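HpcH/HpaI aldolase (Desulfitobacterium hafniense, PDB 3QZ6) belongs to the HpcH/HpaI aldolase/citrate lyase family and folds as a TIM barrel, an eight-stranded parallel barrel wrapped by helices. Local coordinates at residues Gly122-Val125 / Thr126-Pro130; Thr244-Ala247 / Lys248-Thr252. One frame throughout, in Å; residues are numbered along the deposited sequence.

Contacts 1 and 2 lie far apart on one TIM barrel, with centres about 45 Å apart and nearest atoms about 32 Å apart. Contact 1 comes first along the chain, in the loop that joins helix 100-110 to helix 133-141, ahead of strand 145-150. Contact 2 follows the last barrel strand, 232-237, on helix 238-254. The two share neither a helix nor a strand, and their centres lie about 24 and 28 Å from the centre of the chain. Their settings differ: contact 1 is a partly buried turn in a loop that the second subunit does not touch, whereas contact 2 belongs to a helix that packs on the other subunit of the dimer.

Contact 1 (Gly122-Val125 / Thr126-Pro130); sequences GSIV and TDFKP
Ile-124 and Phe-128 meet side chain to backbone and side chain to side chain where the loop after helix 100-110 doubles back on itself. The apolar part is a CH-pi contact: Ile-124 CA sits over one face of the Phe-128 ring, 3.9 Å from the centroid, offset toward the rim on the CZ and CE1 side. Alongside it, Ile-124 CB lies 3.7 Å from Phe-128 CZ. The two side chains run side by side and point the same way; chi1 of -54° turns the phenyl beside its own backbone N and lays it along Ile-124. The backbone N of Ile-124 faces the ring as well, 3.6 Å from Phe-128 CE1.

Backbone hydrogen bonds close the turn. Ser-123 O accepts two donors from opposite faces of its carbonyl plane, Phe-128 N at 2.9 Å and Thr-126 N at 3.2 Å. Asp-127 N gives a shorter bond, 2.8 Å, to Ile-124 O. A type I' beta turn then runs from Thr-126 to Lys-129, with Asp-127 and Phe-128 both at positive phi.

Among the side-chain polar groups, the Thr-126 hydroxyl spans the ends of the type I' turn: with chi1 of 64°, OG1 stands between its backbone N and carbonyl carbon and donates to Lys-129 O, 2.7 Å away, in the carbonyl plane on a lone pair. The Asp-127 carboxylate reaches back and outward instead. Its OD2 accepts a hydrogen bond from a water, 2.9 Å from it, that also donates to Val-125 O, and pairs with Lys-63 in a salt bridge.

Val-125 and Thr-126 turn inward onto Trp-136 of helix 133-141. Chemically, the doubly used carbonyl of Ser-123 ties two successive turns together, while the bridge to Lys-63 would offset the charge of Asp-127.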
loop_
_atom_site.group_PDB
_atom_site.type_symbol
_atom_site.label_atom_id
_atom_site.label_comp_id
_atom_site.label_asym_id
_atom_site.label_seq_id
_atom_site.Cartn_x
_atom_site.Cartn_y
_atom_site.Cartn_z
ATOM N N GLY A 122 2.497 -23.633 23.435
ATOM C CA GLY A 122 2.112 -24.626 22.447
ATOM C C GLY A 122 1.269 -24.021 21.332
ATOM O O GLY A 122 1.249 -22.799 21.142
ATOM N N SER A 123 0.569 -24.873 20.596
ATOM C CA SER A 123 -0.342 -24.398 19.565
ATOM C C SER A 123 0.396 -23.569 18.504
ATOM O O SER A 123 1.241 -24.110 17.791
ATOM C CB SER A 123 -1.492 -23.639 20.216
ATOM O OG SER A 123 -2.145 -24.497 21.160
ATOM N N ILE A 124 0.102 -22.276 18.394
ATOM C CA ILE A 124 0.731 -21.474 17.338
ATOM C C ILE A 124 2.261 -21.455 17.461
ATOM O O ILE A 124 2.974 -21.263 16.475
ATOM C CB ILE A 124 0.183 -20.018 17.287
ATOM C CG1 ILE A 124 0.700 -19.291 16.036
ATOM C CG2 ILE A 124 0.561 -19.242 18.548
ATOM C CD1 ILE A 124 -0.057 -17.985 15.747
ATOM N N VAL A 125 2.760 -21.680 18.672
ATOM C CA VAL A 125 4.198 -21.643 18.929
ATOM C C VAL A 125 4.947 -22.580 17.986
ATOM O O VAL A 125 6.007 -22.239 17.453
ATOM C CB VAL A 125 4.507 -22.003 20.407
ATOM C CG1 VAL A 125 6.005 -22.202 20.612
ATOM C CG2 VAL A 125 3.967 -20.909 21.337
ATOM N N THR A 126 4.375 -23.755 17.756
ATOM C CA THR A 126 5.010 -24.736 16.886
ATOM C C THR A 126 4.273 -24.787 15.556
ATOM O O THR A 126 4.312 -25.797 14.852
ATOM C CB THR A 126 4.971 -26.132 17.517
ATOM O OG1 THR A 126 3.609 -26.548 17.640
ATOM C CG2 THR A 126 5.616 -26.108 18.910
ATOM N N ASP A 127 3.582 -23.700 15.222
ATOM C CA ASP A 127 2.784 -23.654 13.991
ATOM C C ASP A 127 1.753 -24.773 13.941
ATOM O O ASP A 127 1.436 -25.284 12.869
ATOM C CB ASP A 127 3.685 -23.699 12.758
ATOM C CG ASP A 127 4.516 -22.437 12.609
ATOM O OD1 ASP A 127 3.955 -21.328 12.778
ATOM O OD2 ASP A 127 5.729 -22.547 12.340
ATOM N N PHE A 128 1.237 -25.134 15.116
ATOM C CA PHE A 128 0.159 -26.105 15.251
ATOM C C PHE A 128 0.582 -27.513 14.863
ATOM O O PHE A 128 -0.267 -28.360 14.602
ATOM C CB PHE A 128 -1.073 -25.673 14.434
ATOM C CG PHE A 128 -1.555 -24.272 14.755
ATOM C CD1 PHE A 128 -2.251 -24.013 15.930
ATOM C CD2 PHE A 128 -1.302 -23.224 13.882
ATOM C CE1 PHE A 128 -2.693 -22.726 16.233
ATOM C CE2 PHE A 128 -1.745 -21.932 14.170
ATOM C CZ PHE A 128 -2.440 -21.688 15.350
ATOM N N LYS A 129 1.890 -27.756 14.831
ATOM C CA LYS A 129 2.424 -29.065 14.463
ATOM C C LYS A 129 3.036 -29.752 15.674
ATOM O O LYS A 129 3.503 -29.082 16.599
ATOM C CB LYS A 129 3.476 -28.921 13.362
ATOM C CG LYS A 129 2.896 -28.538 12.015
ATOM C CD LYS A 129 3.981 -28.229 11.000
ATOM C CE LYS A 129 3.359 -27.881 9.661
ATOM N NZ LYS A 129 4.328 -27.268 8.715
ATOM N N PRO A 130 3.034 -31.097 15.681
ATOM C CA PRO A 130 3.626 -31.816 16.812
ATOM C C PRO A 130 5.131 -31.707 16.719
ATOM O O PRO A 130 5.646 -31.632 15.606
ATOM C CB PRO A 130 3.212 -33.281 16.570
ATOM C CG PRO A 130 2.257 -33.259 15.395
ATOM C CD PRO A 130 2.566 -32.013 14.628
HETATM O O HOH W 1 7.105 -22.958 14.808
#

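Contact 2 (Thr244-Ala247 / Lys248-Thr252); sequences TYTA and KGVKT
Val-250 lays its CG2 methyl against the carbonyl of Thr-246 one helical turn earlier, 3.2 Å from Thr-246 O. The setting is an alpha-helix, 238-254, which follows the eighth strand of the TIM barrel and packs against the second subunit. With CG1 anti to the backbone N of Val-250 (chi1 168°), CG2 stands beside that N, on the side of the Thr-246 carbonyl; the methyls Val-250 CG2 and Thr-246 CG2 are farther apart, at 4.3 Å.

The turns are joined by i to i+4 backbone hydrogen bonds. Val-250 N reaches Thr-246 O at 3.1 Å. Lys-251 N to Ala-247 O is shorter, 2.9 Å, and Lys-248 N binds Thr-244 O at 3.1 Å; the bond from Gly-249 N to Tyr-245 O is weak.

One side of the helix is given to the other subunit. The ring of Tyr-245 stacks on Trp-235 of the second subunit, and its OH bonds to Ser-236 of that subunit, while Thr-246 and Val-250 pack on Leu-38 and Ala-36 there. Thr-246 OG1 turns back to Leu-242 O within its own helix, which satisfies the hydroxyl at this buried position.

Lys-248 and Lys-251 lie on a more exposed side. Each has CG anti to its backbone N and an extended chain that bends at chi4, carrying the ammonium away from the preceding turn; that of Lys-251 forms a salt bridge with Glu-255. Their contact with the earlier turn is made near the backbone: Lys-248 CB lies 3.4 Å from Thr-244 O, and Lys-251 CB sits 3.3 Å from Ala-247 O.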
loop_
_atom_site.group_PDB
_atom_site.type_symbol
_atom_site.label_atom_id
_atom_site.label_comp_id
_atom_site.label_asym_id
_atom_site.label_seq_id
_atom_site.Cartn_x
_atom_site.Cartn_y
_atom_site.Cartn_z
ATOM N N THR A 244 5.889 7.760 -3.377
ATOM C CA THR A 244 6.791 8.057 -4.477
ATOM C C THR A 244 6.175 7.693 -5.831
ATOM O O THR A 244 6.089 8.534 -6.721
ATOM C CB THR A 244 8.134 7.350 -4.293
ATOM O OG1 THR A 244 8.666 7.700 -3.010
ATOM C CG2 THR A 244 9.126 7.775 -5.385
ATOM N N TYR A 245 5.742 6.448 -5.978
ATOM C CA TYR A 245 5.096 6.007 -7.214
ATOM C C TYR A 245 3.876 6.859 -7.539
ATOM O O TYR A 245 3.743 7.351 -8.657
ATOM C CB TYR A 245 4.696 4.531 -7.111
ATOM C CG TYR A 245 3.930 3.980 -8.308
ATOM C CD1 TYR A 245 4.588 3.326 -9.353
ATOM C CD2 TYR A 245 2.555 4.111 -8.387
ATOM C CE1 TYR A 245 3.875 2.807 -10.451
ATOM C CE2 TYR A 245 1.836 3.592 -9.457
ATOM C CZ TYR A 245 2.498 2.945 -10.488
ATOM O OH TYR A 245 1.759 2.440 -11.547
ATOM N N THR A 246 2.976 7.037 -6.577
ATOM C CA THR A 246 1.737 7.758 -6.876
ATOM C C THR A 246 2.002 9.218 -7.260
ATOM O O THR A 246 1.452 9.717 -8.240
ATOM C CB THR A 246 0.720 7.701 -5.715
ATOM O OG1 THR A 246 0.589 6.352 -5.258
ATOM C CG2 THR A 246 -0.658 8.178 -6.184
ATOM N N ALA A 247 2.848 9.901 -6.496
ATOM C CA ALA A 247 3.103 11.315 -6.749
ATOM C C ALA A 247 3.714 11.523 -8.134
ATOM O O ALA A 247 3.362 12.468 -8.835
ATOM C CB ALA A 247 4.005 11.913 -5.666
ATOM N N LYS A 248 4.623 10.634 -8.520
ATOM C CA LYS A 248 5.301 10.723 -9.812
ATOM C C LYS A 248 4.319 10.674 -10.992
ATOM O O LYS A 248 4.347 11.530 -11.884
ATOM C CB LYS A 248 6.337 9.605 -9.929
ATOM C CG LYS A 248 7.231 9.695 -11.164
ATOM C CD LYS A 248 8.215 8.530 -11.204
ATOM C CE LYS A 248 8.947 8.456 -12.535
ATOM N NZ LYS A 248 9.768 9.674 -12.766
ATOM N N GLY A 249 3.437 9.684 -10.987
ATOM C CA GLY A 249 2.462 9.542 -12.054
ATOM C C GLY A 249 1.496 10.704 -12.116
ATOM O O GLY A 249 1.204 11.235 -13.190
ATOM N N VAL A 250 0.994 11.105 -10.955
ATOM C CA VAL A 250 0.077 12.235 -10.880
ATOM C C VAL A 250 0.727 13.490 -11.467
ATOM O O VAL A 250 0.111 14.222 -12.235
ATOM C CB VAL A 250 -0.357 12.502 -9.432
ATOM C CG1 VAL A 250 -1.070 13.842 -9.324
ATOM C CG2 VAL A 250 -1.239 11.375 -8.942
ATOM N N LYS A 251 1.985 13.721 -11.115
ATOM C CA LYS A 251 2.696 14.899 -11.593
ATOM C C LYS A 251 2.862 14.852 -13.115
ATOM O O LYS A 251 2.664 15.852 -13.804
ATOM C CB LYS A 251 4.050 14.993 -10.896
ATOM C CG LYS A 251 4.914 16.185 -11.283
ATOM C CD LYS A 251 6.155 16.217 -10.386
ATOM C CE LYS A 251 7.292 17.036 -10.987
ATOM N NZ LYS A 251 7.003 18.480 -10.897
ATOM N N THR A 252 3.225 13.685 -13.636
ATOM C CA THR A 252 3.332 13.489 -15.074
ATOM C C THR A 252 2.009 13.834 -15.746
ATOM O O THR A 252 1.973 14.550 -16.738
ATOM C CB THR A 252 3.738 12.041 -15.399
ATOM O OG1 THR A 252 5.092 11.816 -14.972
ATOM C CG2 THR A 252 3.624 11.760 -16.886
#